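Local atomic coordinates of sporozoite-specific SAG protein (Toxoplasma gondii, PDB entry 2X28), a protein that probably serves as a surface antigen of the sporozoite, built like its SRS relatives, which are thought to act in attachment to host cells. Residues 11-16 / 121-126; 64-69 / 82-87; 140-145 / 228-233; 177-182 / 216-221. One frame throughout, in Å; residues are numbered along the deposited sequence.

Interaction 1: residues 11-16 / 121-126. With CD (cadmium ion), chain E.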
loop_
_atom_site.group_PDB
_atom_site.type_symbol
_atom_site.label_atom_id
_atom_site.label_comp_id
_atom_site.label_asym_id
_atom_site.label_seq_id
_atom_site.Cartn_x
_atom_site.Cartn_y
_atom_site.Cartn_z
ATOM N N SER A 11 5.098 -23.264 19.501
ATOM C CA SER A 11 4.659 -21.866 19.602
ATOM C C SER A 11 4.364 -21.134 18.290
ATOM O O SER A 11 4.344 -21.720 17.212
ATOM C CB SER A 11 5.645 -21.024 20.410
ATOM O OG SER A 11 5.198 -20.939 21.752
ATOM N N SER A 12 4.111 -19.836 18.445
ATOM C CA SER A 12 3.780 -18.928 17.344
ATOM C C SER A 12 4.352 -17.536 17.667
ATOM O O SER A 12 4.493 -17.176 18.852
ATOM C CB SER A 12 2.269 -18.855 17.145
ATOM O OG SER A 12 1.932 -17.786 16.264
ATOM N N ILE A 13 4.724 -16.810 16.614
ATOM C CA ILE A 13 5.081 -15.394 16.675
ATOM C C ILE A 13 4.173 -14.652 15.689
ATOM O O ILE A 13 3.735 -15.194 14.684
ATOM C CB ILE A 13 6.608 -15.142 16.366
ATOM C CG1 ILE A 13 6.933 -15.457 14.904
ATOM C CG2 ILE A 13 7.509 -15.983 17.308
ATOM C CD1 ILE A 13 8.450 -15.382 14.556
ATOM N N SER A 14 3.831 -13.417 15.978
ATOM C CA SER A 14 3.053 -12.693 15.006
ATOM C C SER A 14 3.521 -11.262 14.817
ATOM O O SER A 14 4.332 -10.745 15.597
ATOM C CB SER A 14 1.526 -12.800 15.277
ATOM O OG SER A 14 1.207 -12.850 16.628
ATOM N N PHE A 15 3.035 -10.666 13.736
ATOM C CA PHE A 15 3.406 -9.336 13.319
ATOM C C PHE A 15 2.219 -8.726 12.652
ATOM O O PHE A 15 1.338 -9.442 12.205
ATOM C CB PHE A 15 4.545 -9.403 12.287
ATOM C CG PHE A 15 5.790 -10.137 12.799
ATOM C CD1 PHE A 15 6.764 -9.447 13.543
ATOM C CD2 PHE A 15 5.975 -11.494 12.554
ATOM C CE1 PHE A 15 7.861 -10.075 14.051
ATOM C CE2 PHE A 15 7.126 -12.160 13.042
ATOM C CZ PHE A 15 8.068 -11.423 13.800
ATOM N N THR A 16 2.230 -7.402 12.539
ATOM C CA THR A 16 1.226 -6.653 11.785
ATOM C C THR A 16 1.887 -5.685 10.808
ATOM O O THR A 16 2.829 -4.987 11.181
ATOM C CB THR A 16 0.287 -5.868 12.764
ATOM O OG1 THR A 16 -0.347 -6.808 13.628
ATOM C CG2 THR A 16 -0.847 -5.072 12.026
ATOM N N CYS A 121 7.404 -24.183 14.363
ATOM C CA CYS A 121 7.052 -22.914 14.955
ATOM C C CYS A 121 6.244 -22.099 13.931
ATOM O O CYS A 121 6.622 -22.048 12.749
ATOM C CB CYS A 121 8.324 -22.187 15.437
ATOM S SG CYS A 121 8.058 -20.652 16.341
ATOM N N GLY A 122 5.156 -21.455 14.390
ATOM C CA GLY A 122 4.252 -20.734 13.484
ATOM C C GLY A 122 4.427 -19.222 13.409
ATOM O O GLY A 122 4.701 -18.583 14.395
ATOM N N VAL A 123 4.266 -18.650 12.223
ATOM C CA VAL A 123 4.409 -17.204 12.028
ATOM C C VAL A 123 3.057 -16.704 11.544
ATOM O O VAL A 123 2.522 -17.274 10.603
ATOM C CB VAL A 123 5.496 -16.910 10.991
ATOM C CG1 VAL A 123 5.712 -15.428 10.836
ATOM C CG2 VAL A 123 6.835 -17.507 11.481
ATOM N N HIS A 124 2.469 -15.723 12.213
ATOM C CA HIS A 124 1.185 -15.161 11.775
ATOM C C HIS A 124 1.384 -13.693 11.495
ATOM O O HIS A 124 1.875 -12.935 12.342
ATOM C CB HIS A 124 0.054 -15.353 12.815
ATOM C CG HIS A 124 -1.219 -14.596 12.488
ATOM N ND1 HIS A 124 -2.019 -14.032 13.452
ATOM C CD2 HIS A 124 -1.822 -14.324 11.302
ATOM C CE1 HIS A 124 -3.050 -13.426 12.878
ATOM N NE2 HIS A 124 -2.952 -13.587 11.571
ATOM N N ILE A 125 0.996 -13.279 10.297
ATOM C CA ILE A 125 1.136 -11.863 9.896
ATOM C C ILE A 125 -0.219 -11.311 9.502
ATOM O O ILE A 125 -0.888 -11.812 8.563
ATOM C CB ILE A 125 2.191 -11.658 8.766
ATOM C CG1 ILE A 125 3.525 -12.273 9.215
ATOM C CG2 ILE A 125 2.219 -10.111 8.286
ATOM C CD1 ILE A 125 4.701 -12.247 8.173
ATOM N N LEU A 126 -0.640 -10.289 10.240
ATOM C CA LEU A 126 -1.893 -9.615 9.955
ATOM C C LEU A 126 -1.589 -8.402 9.091
ATOM O O LEU A 126 -0.739 -7.597 9.426
ATOM C CB LEU A 126 -2.577 -9.145 11.267
ATOM C CG LEU A 126 -3.864 -8.350 11.024
ATOM C CD1 LEU A 126 -4.821 -9.342 10.458
ATOM C CD2 LEU A 126 -4.452 -7.773 12.307
HETATM CD CD CD E . -1.500 -13.658 15.816
#
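S12 to T16 pair with G122 to L126 as two parallel beta strands at the edge of a mixed sheet in the first SRS domain. Strand 12-17 is the outermost strand, and its neighbour 121-127 is flanked on its other side by the antiparallel strand 94-101. The two strand axes run 17° apart and come within 4.6 Å. The backbone bonds alternate: I13 N and F15 N donate to G122 O and H124 O, while G122 N, H124 N and L126 N donate to S11 O, I13 O and F15 O.

H124 CB lies 3.8 Å from S14 CB, on the face that also carries S12 and T16. CG is anti to the backbone N (chi1 171°), and the imidazole stands out from the sheet, leading away from strand 12-16. ND1 then binds a cadmium ion at 2.5 Å. S14 OG lies 2.9 Å from the same ion. On the far side of the ring, NE2 is hydrogen-bonded to S95 OG. A metal at one nitrogen and a hydroxyl at the other should fix the ring rotation. The ring also meets that of F97.

I13, F15, V123 and I125 lie on the other face. I13 and V123 run side by side, CG1 to CG2 at 4.0 Å. F15 also packs on V24 and F26 of strand 22-28, so this face looks into the domain. C121 is tied to C6 by a disulfide. V123 CG1 comes to the edge of the F15 ring, near its plane, 4.2 Å from CE2.

Interaction 2: residues 64-69 / 82-87. With CD (cadmium ion), chain C.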
loop_
_atom_site.group_PDB
_atom_site.type_symbol
_atom_site.label_atom_id
_atom_site.label_comp_id
_atom_site.label_asym_id
_atom_site.label_seq_id
_atom_site.Cartn_x
_atom_site.Cartn_y
_atom_site.Cartn_z
ATOM N N LYS A 64 -1.934 -8.551 -3.473
ATOM C CA LYS A 64 -1.558 -8.076 -4.813
ATOM C C LYS A 64 -0.162 -7.441 -4.949
ATOM O O LYS A 64 0.528 -7.661 -5.974
ATOM C CB LYS A 64 -2.566 -7.034 -5.328
ATOM C CG LYS A 64 -4.034 -7.467 -5.418
ATOM C CD LYS A 64 -4.384 -8.244 -6.712
ATOM C CE LYS A 64 -5.789 -8.926 -6.616
ATOM N NZ LYS A 64 -5.829 -10.031 -5.591
ATOM N N SER A 65 0.228 -6.644 -3.949
ATOM C CA SER A 65 1.451 -5.815 -4.037
ATOM C C SER A 65 2.510 -6.140 -2.985
ATOM O O SER A 65 3.336 -5.292 -2.636
ATOM C CB SER A 65 1.069 -4.335 -3.948
ATOM O OG SER A 65 0.879 -3.963 -2.596
ATOM N N ALA A 66 2.469 -7.359 -2.448
ATOM C CA ALA A 66 3.433 -7.782 -1.436
ATOM C C ALA A 66 4.681 -8.420 -2.074
ATOM O O ALA A 66 4.638 -8.872 -3.211
ATOM C CB ALA A 66 2.768 -8.788 -0.461
ATOM N N SER A 67 5.789 -8.439 -1.345
ATOM C CA SER A 67 6.913 -9.339 -1.698
ATOM C C SER A 67 7.488 -10.077 -0.477
ATOM O O SER A 67 7.418 -9.587 0.678
ATOM C CB SER A 67 8.013 -8.543 -2.356
ATOM O OG SER A 67 8.440 -7.570 -1.443
ATOM N N LEU A 68 8.037 -11.257 -0.709
ATOM C CA LEU A 68 8.718 -11.931 0.361
ATOM C C LEU A 68 10.168 -12.124 -0.034
ATOM O O LEU A 68 10.434 -12.730 -1.092
ATOM C CB LEU A 68 8.048 -13.279 0.668
ATOM C CG LEU A 68 8.614 -13.971 1.919
ATOM C CD1 LEU A 68 8.296 -13.215 3.212
ATOM C CD2 LEU A 68 8.129 -15.457 1.982
ATOM N N ALA A 69 11.091 -11.613 0.795
ATOM C CA ALA A 69 12.528 -11.735 0.569
ATOM C C ALA A 69 13.115 -12.687 1.581
ATOM O O ALA A 69 12.531 -12.925 2.656
ATOM C CB ALA A 69 13.261 -10.358 0.666
ATOM N N PHE A 82 13.459 -13.556 6.768
ATOM C CA PHE A 82 12.477 -13.209 5.744
ATOM C C PHE A 82 11.878 -11.816 5.981
ATOM O O PHE A 82 11.581 -11.423 7.095
ATOM C CB PHE A 82 11.383 -14.273 5.730
ATOM C CG PHE A 82 11.915 -15.633 5.478
ATOM C CD1 PHE A 82 12.350 -16.435 6.539
ATOM C CD2 PHE A 82 12.002 -16.112 4.190
ATOM C CE1 PHE A 82 12.906 -17.687 6.303
ATOM C CE2 PHE A 82 12.517 -17.349 3.939
ATOM C CZ PHE A 82 12.984 -18.149 4.988
ATOM N N THR A 83 11.711 -11.086 4.899
ATOM C CA THR A 83 11.174 -9.730 4.927
ATOM C C THR A 83 9.965 -9.669 3.993
ATOM O O THR A 83 10.100 -9.930 2.768
ATOM C CB THR A 83 12.251 -8.770 4.438
ATOM O OG1 THR A 83 13.389 -8.937 5.270
ATOM C CG2 THR A 83 11.780 -7.266 4.480
ATOM N N LEU A 84 8.801 -9.344 4.575
ATOM C CA LEU A 84 7.548 -9.131 3.832
ATOM C C LEU A 84 7.339 -7.643 3.778
ATOM O O LEU A 84 7.350 -6.998 4.812
ATOM C CB LEU A 84 6.320 -9.773 4.526
ATOM C CG LEU A 84 4.942 -9.702 3.762
ATOM C CD1 LEU A 84 4.857 -10.796 2.826
ATOM C CD2 LEU A 84 3.671 -9.749 4.653
ATOM N N THR A 85 7.168 -7.119 2.569
ATOM C CA THR A 85 6.787 -5.709 2.324
ATOM C C THR A 85 5.437 -5.757 1.659
ATOM O O THR A 85 5.205 -6.598 0.797
ATOM C CB THR A 85 7.727 -5.044 1.297
ATOM O OG1 THR A 85 9.099 -5.363 1.609
ATOM C CG2 THR A 85 7.497 -3.518 1.263
ATOM N N VAL A 86 4.525 -4.904 2.090
ATOM C CA VAL A 86 3.232 -4.781 1.436
ATOM C C VAL A 86 3.155 -3.336 0.918
ATOM O O VAL A 86 3.130 -2.379 1.719
ATOM C CB VAL A 86 2.087 -5.149 2.398
ATOM C CG1 VAL A 86 0.735 -5.055 1.715
ATOM C CG2 VAL A 86 2.345 -6.575 2.993
ATOM N N ASP A 87 3.179 -3.184 -0.400
ATOM C CA ASP A 87 3.173 -1.838 -1.033
ATOM C C ASP A 87 1.902 -1.027 -0.857
ATOM O O ASP A 87 1.976 0.128 -0.496
ATOM C CB ASP A 87 3.438 -1.940 -2.522
ATOM C CG ASP A 87 4.782 -2.454 -2.813
ATOM O OD1 ASP A 87 5.551 -2.679 -1.857
ATOM O OD2 ASP A 87 5.039 -2.659 -3.997
HETATM CD CD CD C . 7.423 -3.777 -3.303
HETATM O O HOH W 1 10.223 -8.034 0.791
HETATM O O HOH W 2 8.858 -5.169 -2.114
#
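S67 and T85 form a hydrogen-bonded antiparallel pair, with S67 N to T85 O at 2.9 Å and T85 N to S67 O at 3.1 Å. A69 and T83 form the next such pair. Near the far end, D87 N reaches S65 O at 3.1 Å, but from well above the carbonyl plane. S65 OG is hydrogen-bonded to A88 N.

One face carries S67, T83 and T85, with A69 among them. One water is held by S67 OG, T85 OG1 and T83 O, and it donates to T83 O. It thus bridges the two hydroxyls, which stand 3.8 Å apart (S67 OG to T85 OG1).

Metal contacts follow at D87. Both carboxylate oxygens bind a cadmium ion, OD1 at 2.6 Å and OD2 at 2.7 Å. A second water links this ion to S67 OG.

Apolar contacts lie on the other face. A66 CB meets V86 CG2 at 4.1 Å. L68 CD1 rests over the strand between F82 CB and L84 CB, 4.1 Å from the former. L84 and V86 continue onto I125 and V127 of strand 121-127.

Strands 66-72 and 80-86 make a beta hairpin at the edge of the three-stranded antiparallel sheet of the first SRS domain.

Interaction 3: residues 140-145 / 228-233. With CD (cadmium ion), chain B.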
loop_
_atom_site.group_PDB
_atom_site.type_symbol
_atom_site.label_atom_id
_atom_site.label_comp_id
_atom_site.label_asym_id
_atom_site.label_seq_id
_atom_site.Cartn_x
_atom_site.Cartn_y
_atom_site.Cartn_z
ATOM N N ASP A 140 -15.730 25.079 0.297
ATOM C CA ASP A 140 -14.544 25.924 0.660
ATOM C C ASP A 140 -13.587 25.394 1.707
ATOM O O ASP A 140 -12.701 26.128 2.244
ATOM C CB ASP A 140 -14.927 27.376 1.026
ATOM C CG ASP A 140 -15.509 28.149 -0.131
ATOM O OD1 ASP A 140 -15.031 28.009 -1.299
ATOM O OD2 ASP A 140 -16.471 28.918 0.133
ATOM N N HIS A 141 -13.752 24.117 2.002
ATOM C CA HIS A 141 -12.836 23.396 2.829
ATOM C C HIS A 141 -11.629 23.074 1.926
ATOM O O HIS A 141 -11.778 22.963 0.719
ATOM C CB HIS A 141 -13.553 22.123 3.301
ATOM C CG HIS A 141 -13.042 21.578 4.589
ATOM N ND1 HIS A 141 -12.230 20.451 4.652
ATOM C CD2 HIS A 141 -13.246 21.968 5.876
ATOM C CE1 HIS A 141 -11.899 20.214 5.912
ATOM N NE2 HIS A 141 -12.497 21.116 6.679
ATOM N N THR A 142 -10.440 22.961 2.494
ATOM C CA THR A 142 -9.313 22.417 1.746
ATOM C C THR A 142 -8.806 21.152 2.403
ATOM O O THR A 142 -8.452 21.144 3.588
ATOM C CB THR A 142 -8.165 23.418 1.673
ATOM O OG1 THR A 142 -8.713 24.685 1.294
ATOM C CG2 THR A 142 -7.088 22.978 0.631
ATOM N N LEU A 143 -8.796 20.083 1.628
ATOM C CA LEU A 143 -8.221 18.830 2.044
ATOM C C LEU A 143 -6.785 18.811 1.525
ATOM O O LEU A 143 -6.568 18.858 0.317
ATOM C CB LEU A 143 -9.018 17.699 1.426
ATOM C CG LEU A 143 -8.646 16.239 1.684
ATOM C CD1 LEU A 143 -8.461 15.887 3.169
ATOM C CD2 LEU A 143 -9.728 15.359 1.059
ATOM N N GLU A 144 -5.834 18.738 2.455
ATOM C CA GLU A 144 -4.409 18.860 2.194
ATOM C C GLU A 144 -3.748 17.519 2.278
ATOM O O GLU A 144 -3.698 16.915 3.367
ATOM C CB GLU A 144 -3.747 19.751 3.242
ATOM C CG GLU A 144 -4.305 21.071 3.318
ATOM C CD GLU A 144 -3.506 21.910 4.221
ATOM O OE1 GLU A 144 -2.600 22.583 3.689
ATOM O OE2 GLU A 144 -3.776 21.908 5.460
ATOM N N LEU A 145 -3.215 17.093 1.131
ATOM C CA LEU A 145 -2.599 15.789 0.950
ATOM C C LEU A 145 -1.147 15.975 0.540
ATOM O O LEU A 145 -0.783 17.030 -0.011
ATOM C CB LEU A 145 -3.387 14.994 -0.130
ATOM C CG LEU A 145 -4.900 14.845 0.155
ATOM C CD1 LEU A 145 -5.669 14.234 -0.990
ATOM C CD2 LEU A 145 -5.097 14.013 1.375
ATOM N N ALA A 228 -17.188 24.402 -4.602
ATOM C CA ALA A 228 -16.175 23.355 -4.514
ATOM C C ALA A 228 -15.658 23.140 -3.112
ATOM O O ALA A 228 -15.513 24.093 -2.345
ATOM C CB ALA A 228 -14.994 23.693 -5.433
ATOM N N CYS A 229 -15.391 21.868 -2.801
ATOM C CA CYS A 229 -14.428 21.513 -1.782
ATOM C C CYS A 229 -13.072 21.453 -2.536
ATOM O O CYS A 229 -13.024 20.876 -3.620
ATOM C CB CYS A 229 -14.840 20.157 -1.166
ATOM S SG CYS A 229 -13.917 19.751 0.324
ATOM N N LYS A 230 -12.002 22.045 -2.009
ATOM C CA LYS A 230 -10.682 22.071 -2.706
ATOM C C LYS A 230 -9.742 20.992 -2.173
ATOM O O LYS A 230 -9.669 20.796 -0.975
ATOM C CB LYS A 230 -9.973 23.435 -2.545
ATOM C CG LYS A 230 -10.768 24.608 -3.149
ATOM C CD LYS A 230 -10.636 25.933 -2.315
ATOM C CE LYS A 230 -9.658 26.970 -2.923
ATOM N NZ LYS A 230 -10.290 28.088 -3.782
ATOM N N VAL A 231 -9.001 20.340 -3.066
ATOM C CA VAL A 231 -7.992 19.314 -2.697
ATOM C C VAL A 231 -6.616 19.740 -3.218
ATOM O O VAL A 231 -6.388 19.861 -4.444
ATOM C CB VAL A 231 -8.348 17.883 -3.231
ATOM C CG1 VAL A 231 -7.368 16.812 -2.681
ATOM C CG2 VAL A 231 -9.776 17.514 -2.869
ATOM N N LEU A 232 -5.699 19.956 -2.292
ATOM C CA LEU A 232 -4.390 20.422 -2.626
ATOM C C LEU A 232 -3.338 19.393 -2.272
ATOM O O LEU A 232 -3.176 19.041 -1.071
ATOM C CB LEU A 232 -4.128 21.702 -1.838
ATOM C CG LEU A 232 -2.816 22.452 -2.015
ATOM C CD1 LEU A 232 -2.680 22.900 -3.448
ATOM C CD2 LEU A 232 -2.848 23.665 -1.052
ATOM N N VAL A 233 -2.583 18.942 -3.287
ATOM C CA VAL A 233 -1.549 17.947 -3.063
ATOM C C VAL A 233 -0.177 18.582 -3.210
ATOM O O VAL A 233 0.187 19.040 -4.296
ATOM C CB VAL A 233 -1.658 16.733 -4.013
ATOM C CG1 VAL A 233 -0.644 15.602 -3.611
ATOM C CG2 VAL A 233 -3.110 16.190 -4.139
HETATM CD CD CD B . -1.967 23.279 6.195
#
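L145 lays its CD1 against CG1 of V231, 3.5 Å away, with the two side chains crossing at a slant. CG of L145 stands beside the backbone N (chi1 -55°), and the extended chain carries CD1 back along the strand to V231. Its CB meets V233 CG2 at 4.2 Å, so one leucine covers two valines. L143 lies on the same face, its CB on V231 CG2. Beyond these, L145 and V231 both touch F156 of strand 152-158, which faces this sheet.

T142 takes the other face. Its CG2 meets L232 CB at 4.1 Å. L232 also touches K216 and D177. K230 sits beside T142, but its chain bends away, and NZ stays 5.4 Å from D140 OD1. That is too far for contact, although the opposite charges may still attract weakly.

These residues belong to strands 142-147 and 228-235, parallel neighbours at the edge of the mixed sheet in the second SRS domain. Each donates to the other in turn: L143 N to K230 O, L232 N to L143 O and L145 N to L232 O. The last bond is almost straight, with 174° at the hydrogen. Before strand 142-147 begins, D140 N bonds A228 O at 2.8 Å. H141 CB rests 3.8 Å from C229 SG, whose disulfide partner is C136.

E144 points to the T142 face but turns its carboxylate away from strand 228-235. Both oxygens grip a cadmium ion, OE2 at 2.4 Å and OE1 at 2.7 Å.

Interaction 4: residues 177-182 / 216-221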
loop_
_atom_site.group_PDB
_atom_site.type_symbol
_atom_site.label_atom_id
_atom_site.label_comp_id
_atom_site.label_asym_id
_atom_site.label_seq_id
_atom_site.Cartn_x
_atom_site.Cartn_y
_atom_site.Cartn_z
ATOM N N ASP A 177 -2.528 27.455 -5.159
ATOM C CA ASP A 177 -3.605 27.143 -4.202
ATOM C C ASP A 177 -4.912 27.907 -4.538
ATOM O O ASP A 177 -5.967 27.630 -3.947
ATOM C CB ASP A 177 -3.169 27.386 -2.731
ATOM C CG ASP A 177 -1.805 26.712 -2.363
ATOM O OD1 ASP A 177 -1.363 25.749 -3.051
ATOM O OD2 ASP A 177 -1.172 27.149 -1.365
ATOM N N SER A 178 -4.840 28.847 -5.496
ATOM C CA SER A 178 -6.033 29.562 -6.007
ATOM C C SER A 178 -6.929 28.693 -6.892
ATOM O O SER A 178 -8.080 29.047 -7.162
ATOM C CB SER A 178 -5.631 30.820 -6.759
ATOM O OG SER A 178 -4.701 30.511 -7.776
ATOM N N CYS A 179 -6.406 27.548 -7.327
ATOM C CA CYS A 179 -7.194 26.527 -8.049
ATOM C C CYS A 179 -8.124 26.945 -9.189
ATOM O O CYS A 179 -9.205 26.393 -9.275
ATOM C CB CYS A 179 -8.073 25.725 -7.062
ATOM S SG CYS A 179 -7.212 24.979 -5.701
ATOM N N GLU A 180 -7.782 27.864 -10.040
ATOM C CA GLU A 180 -8.681 28.180 -11.134
ATOM C C GLU A 180 -8.042 28.127 -12.598
ATOM O O GLU A 180 -8.771 28.178 -13.558
ATOM C CB GLU A 180 -9.656 29.393 -10.784
ATOM C CG GLU A 180 -11.212 28.989 -10.743
ATOM C CD GLU A 180 -12.320 29.869 -9.995
ATOM O OE1 GLU A 180 -13.474 29.384 -10.123
ATOM O OE2 GLU A 180 -12.134 30.945 -9.310
ATOM N N THR A 181 -6.719 27.960 -12.725
ATOM C CA THR A 181 -6.024 27.719 -14.009
ATOM C C THR A 181 -5.732 26.234 -14.322
ATOM O O THR A 181 -5.043 25.521 -13.576
ATOM C CB THR A 181 -4.690 28.527 -14.127
ATOM O OG1 THR A 181 -4.948 29.916 -13.914
ATOM C CG2 THR A 181 -3.999 28.328 -15.528
ATOM N N GLU A 182 -6.239 25.789 -15.461
ATOM C CA GLU A 182 -6.091 24.400 -15.895
ATOM C C GLU A 182 -4.797 24.232 -16.706
ATOM O O GLU A 182 -4.454 25.088 -17.514
ATOM C CB GLU A 182 -7.340 23.998 -16.669
ATOM C CG GLU A 182 -7.409 22.573 -17.156
ATOM C CD GLU A 182 -8.848 22.077 -17.356
ATOM O OE1 GLU A 182 -9.662 22.199 -16.431
ATOM O OE2 GLU A 182 -9.175 21.519 -18.424
ATOM N N LYS A 216 2.626 22.154 -6.014
ATOM C CA LYS A 216 1.335 21.989 -5.334
ATOM C C LYS A 216 0.202 21.814 -6.347
ATOM O O LYS A 216 -0.123 22.750 -7.074
ATOM C CB LYS A 216 1.054 23.112 -4.289
ATOM C CG LYS A 216 2.125 23.293 -3.152
ATOM C CD LYS A 216 1.482 23.802 -1.844
ATOM C CE LYS A 216 2.402 24.719 -0.978
ATOM N NZ LYS A 216 2.173 26.207 -1.219
ATOM N N LEU A 217 -0.378 20.612 -6.403
ATOM C CA LEU A 217 -1.454 20.295 -7.359
ATOM C C LEU A 217 -2.817 20.614 -6.750
ATOM O O LEU A 217 -3.040 20.423 -5.553
ATOM C CB LEU A 217 -1.404 18.830 -7.733
ATOM C CG LEU A 217 -0.474 18.368 -8.870
ATOM C CD1 LEU A 217 0.694 19.295 -9.039
ATOM C CD2 LEU A 217 0.020 16.985 -8.578
ATOM N N CYS A 218 -3.730 21.149 -7.532
ATOM C CA CYS A 218 -5.067 21.313 -6.986
ATOM C C CYS A 218 -6.120 20.669 -7.856
ATOM O O CYS A 218 -6.064 20.731 -9.082
ATOM C CB CYS A 218 -5.396 22.793 -6.719
ATOM S SG CYS A 218 -7.161 23.066 -6.272
ATOM N N TYR A 219 -7.092 20.075 -7.189
ATOM C CA TYR A 219 -8.302 19.529 -7.822
ATOM C C TYR A 219 -9.520 20.101 -7.085
ATOM O O TYR A 219 -9.416 20.588 -5.951
ATOM C CB TYR A 219 -8.322 17.994 -7.712
ATOM C CG TYR A 219 -7.195 17.275 -8.461
ATOM C CD1 TYR A 219 -7.143 17.287 -9.868
ATOM C CD2 TYR A 219 -6.166 16.606 -7.773
ATOM C CE1 TYR A 219 -6.118 16.654 -10.548
ATOM C CE2 TYR A 219 -5.122 15.957 -8.477
ATOM C CZ TYR A 219 -5.135 15.982 -9.861
ATOM O OH TYR A 219 -4.149 15.371 -10.569
ATOM N N ARG A 220 -10.670 20.056 -7.725
ATOM C CA ARG A 220 -11.880 20.558 -7.110
ATOM C C ARG A 220 -12.855 19.421 -7.085
ATOM O O ARG A 220 -13.036 18.713 -8.077
ATOM C CB ARG A 220 -12.450 21.778 -7.897
ATOM C CG ARG A 220 -11.721 23.107 -7.637
ATOM C CD ARG A 220 -12.091 24.155 -8.700
ATOM N NE ARG A 220 -12.794 25.323 -8.202
ATOM C CZ ARG A 220 -14.114 25.465 -8.213
ATOM N NH1 ARG A 220 -14.882 24.507 -8.685
ATOM N NH2 ARG A 220 -14.670 26.565 -7.755
ATOM N N CYS A 221 -13.449 19.217 -5.927
ATOM C CA CYS A 221 -14.655 18.423 -5.827
ATOM C C CYS A 221 -15.840 19.394 -5.753
ATOM O O CYS A 221 -16.077 20.017 -4.704
ATOM C CB CYS A 221 -14.598 17.518 -4.572
ATOM S SG CYS A 221 -13.270 16.251 -4.573
#
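The loop through D177 to E180 runs at 48° to strand 216-221 and comes nearest at C179 and C218, whose CA atoms are 5.7 Å apart. A disulfide joins these two cysteines and staples the loop to the four-stranded mixed sheet of the second SRS domain. The SG atoms are bonded at 2.0 Å, and the torsion about the bond is 108°. C179 has left-handed helical backbone angles, and its CB points toward the strand. C218 SG is anti to the backbone N, which carries the sulfur out from the strand to meet C179. Both cysteines are buried.

A charged pair lies on either side of the bridge along the strand. D177 and K216 cross at a slant. OD1 of D177 lies against the aliphatic part of the lysine, 3.7 Å from CD. OD2 makes a salt bridge to NZ at 3.5 Å, with a weak hydrogen bond. D177 also touches L232 of the neighbouring strand 228-235.

The second pair is E180 and R220. R220 points toward the loop, bends at chi3, and passes its CD 3.7 Å from C179 O. Its firmer salt bridge is made by NH1 to E222 OE2. L217 and Y219 point the other way, into the domain, where both touch V173 and L205.

E180 OE1 approaches R220 NH2 only to 3.9 Å. The carboxylate and guanidinium planes are 14° apart, but the oxygen lies well out of the guanidinium plane. The attraction is one of charge, with no N-H aimed at the oxygen.

Interactions 1 and 2 lie in the first SRS domain, and interactions 3 and 4 in the second. Along the chain, 64-69/82-87 is nested within the loop closed by 11-16/121-126, and 177-182/216-221 within that closed by 140-145/228-233. Interactions 1 and 2 have centres 15 Å apart and sit on different sheets, joined where I125 CG2 packs on L84 CD2. Interactions 3 and 4 have centres about 9 Å apart and reach one sheet, in which strands 228-235 and 215-222 are neighbours. Interactions 1 and 3 are matching parallel pairs, with centres 41 Å apart. The same edge pairing is thus repeated in two domains that follow each other along the chain.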